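Local structure of manganese-dependent ADP-ribose/CDP-alcohol diphosphatase (Danio rerio, 2NXF) at residues 249-252 with 253-257. The protein probably hydrolyses ADP-ribose and CDP-alcohols such as CDP-choline, using a two-metal centre of the calcineurin-like phosphoesterase type. Residues are numbered along the deposited sequence; the frame is centred on the assembly and turned at random.
Sequences LSVL and RSHQS
Arg253 N reaches back to Leu249 O, 2.9 Å away and nearly in line with that C=O, while Ser254 N to Val251 O and His255 N to Leu252 O are i to i-3 bonds. This is the C-terminal end of helix 245-253, tightening into 3-10-like turns before the chain enters strand 258-263 of the calcineurin-like phosphoesterase fold. In both shorter bonds the N-H comes from above the carbonyl plane, with C=O...N angles near 120°. Leu249 and Arg253 sit one turn apart, and the arginine, extended from CG to NE, runs back along the helix over the Leu249 carbonyl. Its guanidinium lays one face on Leu249 CB, 3.8 Å from NH1 and displaced toward the rim of the group. At its edge, in plane, NH1 donates to a water; salt bridges to Glu246 and Asp274 hold the charge. Leu249 and Leu252 are buried, both against His280 of strand 279-282. On the opposite flank His255 turns CG beside its own backbone N (chi1 -62°), which brings the ring edge to the helix end. There NE2 bonds Asp210 and ND1 bonds Asp217, tying this turn to helix 203-219. Replacing the imidazole with an alanine would probably leave both carboxylates without this partner and open a gap beside Val251. Ring carbon CD2 lies 4.2 Å from Val251 CG1 and, near the ring plane, only 3.1 Å from Val251 O, the same oxygen that accepts from Ser254 N.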
ATOM      1  N   LEU A 249      -4.871 -14.516   1.439  1.00 23.73           N
ATOM      2  CA  LEU A 249      -3.858 -15.589   1.393  1.00 23.11           C
ATOM      3  C   LEU A 249      -4.398 -16.813   0.675  1.00 23.38           C
ATOM      4  O   LEU A 249      -3.686 -17.443  -0.104  1.00 24.17           O
ATOM      5  CB  LEU A 249      -3.373 -15.970   2.792  1.00 24.01           C
ATOM      6  CG  LEU A 249      -2.616 -14.859   3.519  1.00 23.96           C
ATOM      7  CD1 LEU A 249      -2.363 -15.266   4.963  1.00 25.14           C
ATOM      8  CD2 LEU A 249      -1.306 -14.537   2.781  1.00 26.68           C
ATOM      9  N   SER A 250      -5.661 -17.159   0.926  1.00 22.83           N
ATOM     10  CA  SER A 250      -6.266 -18.319   0.278  0.50 23.42           C
ATOM     11  C   SER A 250      -6.260 -18.185  -1.242  1.00 23.67           C
ATOM     12  O   SER A 250      -6.000 -19.165  -1.949  1.00 24.60           O
ATOM     13  CB  SER A 250      -7.691 -18.527   0.786  0.50 23.13           C
ATOM     14  OG  SER A 250      -7.671 -19.034   2.105  0.50 23.09           O
ATOM     15  N   VAL A 251      -6.554 -16.974  -1.732  1.00 23.78           N
ATOM     16  CA  VAL A 251      -6.498 -16.686  -3.172  1.00 23.85           C
ATOM     17  C   VAL A 251      -5.052 -16.791  -3.691  1.00 24.02           C
ATOM     18  O   VAL A 251      -4.796 -17.517  -4.656  1.00 23.83           O
ATOM     19  CB  VAL A 251      -7.103 -15.303  -3.517  1.00 23.88           C
ATOM     20  CG1 VAL A 251      -6.860 -14.945  -4.998  1.00 24.59           C
ATOM     21  CG2 VAL A 251      -8.607 -15.302  -3.211  1.00 24.82           C
ATOM     22  N   LEU A 252      -4.116 -16.135  -3.015  1.00 24.33           N
ATOM     23  CA  LEU A 252      -2.721 -16.119  -3.478  1.00 24.11           C
ATOM     24  C   LEU A 252      -2.135 -17.516  -3.563  1.00 24.80           C
ATOM     25  O   LEU A 252      -1.418 -17.836  -4.522  1.00 24.55           O
ATOM     26  CB  LEU A 252      -1.852 -15.267  -2.562  1.00 24.36           C
ATOM     27  CG  LEU A 252      -2.278 -13.811  -2.367  1.00 22.96           C
ATOM     28  CD1 LEU A 252      -1.296 -13.120  -1.417  1.00 26.21           C
ATOM     29  CD2 LEU A 252      -2.406 -13.075  -3.716  1.00 24.32           C
ATOM     30  N   ARG A 253      -2.438 -18.341  -2.559  1.00 24.63           N
ATOM     31  CA  ARG A 253      -1.885 -19.703  -2.473  1.00 25.26           C
ATOM     32  C   ARG A 253      -2.394 -20.642  -3.575  1.00 25.54           C
ATOM     33  O   ARG A 253      -1.799 -21.697  -3.822  1.00 25.64           O
ATOM     34  CB  ARG A 253      -2.150 -20.297  -1.091  1.00 25.46           C
ATOM     35  CG  ARG A 253      -1.349 -19.581  -0.003  1.00 26.75           C
ATOM     36  CD  ARG A 253      -1.780 -19.990   1.394  1.00 29.13           C
ATOM     37  NE  ARG A 253      -0.889 -19.410   2.403  1.00 31.34           N
ATOM     38  CZ  ARG A 253      -1.238 -19.169   3.665  1.00 32.03           C
ATOM     39  NH1 ARG A 253      -2.472 -19.435   4.079  1.00 32.56           N
ATOM     40  NH2 ARG A 253      -0.352 -18.659   4.511  1.00 31.29           N
ATOM     41  N   SER A 254      -3.490 -20.241  -4.224  1.00 25.22           N
ATOM     42  CA  SER A 254      -4.099 -20.973  -5.335  1.00 26.67           C
ATOM     43  C   SER A 254      -3.414 -20.741  -6.680  1.00 26.01           C
ATOM     44  O   SER A 254      -3.754 -21.402  -7.667  1.00 26.59           O
ATOM     45  CB  SER A 254      -5.566 -20.541  -5.467  1.00 26.93           C
ATOM     46  OG  SER A 254      -6.307 -21.045  -4.365  1.00 32.93           O
ATOM     47  N   HIS A 255      -2.473 -19.796  -6.732  1.00 25.37           N
ATOM     48  CA  HIS A 255      -1.934 -19.344  -8.013  1.00 25.16           C
ATOM     49  C   HIS A 255      -0.417 -19.244  -8.049  1.00 25.08           C
ATOM     50  O   HIS A 255       0.174 -18.405  -7.349  1.00 25.04           O
ATOM     51  CB  HIS A 255      -2.543 -17.986  -8.372  1.00 24.82           C
ATOM     52  CG  HIS A 255      -4.027 -18.033  -8.538  1.00 23.79           C
ATOM     53  ND1 HIS A 255      -4.629 -18.571  -9.653  1.00 25.39           N
ATOM     54  CD2 HIS A 255      -5.031 -17.616  -7.728  1.00 24.77           C
ATOM     55  CE1 HIS A 255      -5.944 -18.494  -9.521  1.00 26.37           C
ATOM     56  NE2 HIS A 255      -6.211 -17.904  -8.368  1.00 25.31           N
ATOM     57  N   GLN A 256       0.191 -20.062  -8.916  1.00 25.60           N
ATOM     58  CA  GLN A 256       1.643 -20.038  -9.086  1.00 26.33           C
ATOM     59  C   GLN A 256       2.182 -18.754  -9.720  1.00 25.51           C
ATOM     60  O   GLN A 256       3.386 -18.461  -9.610  1.00 25.94           O
ATOM     61  CB  GLN A 256       2.145 -21.286  -9.828  1.00 26.98           C
ATOM     62  CG  GLN A 256       2.148 -22.529  -8.941  1.00 32.17           C
ATOM     63  CD  GLN A 256       3.374 -23.414  -9.140  1.00 37.76           C
ATOM     64  OE1 GLN A 256       3.262 -24.538  -9.629  1.00 40.86           O
ATOM     65  NE2 GLN A 256       4.552 -22.909  -8.754  1.00 41.38           N
ATOM     66  N   SER A 257       1.306 -17.972 -10.352  1.00 24.33           N
ATOM     67  CA  SER A 257       1.728 -16.720 -10.990  1.00 24.21           C
ATOM     68  C   SER A 257       2.114 -15.619 -10.005  1.00 23.70           C
ATOM     69  O   SER A 257       2.764 -14.653 -10.387  1.00 24.25           O
ATOM     70  CB  SER A 257       0.645 -16.185 -11.934  1.00 24.26           C
ATOM     71  OG  SER A 257      -0.557 -15.983 -11.230  1.00 23.74           O
TER
HETATM   72  O   HOH W   1      -4.879 -20.379   2.854  1.00 35.93           O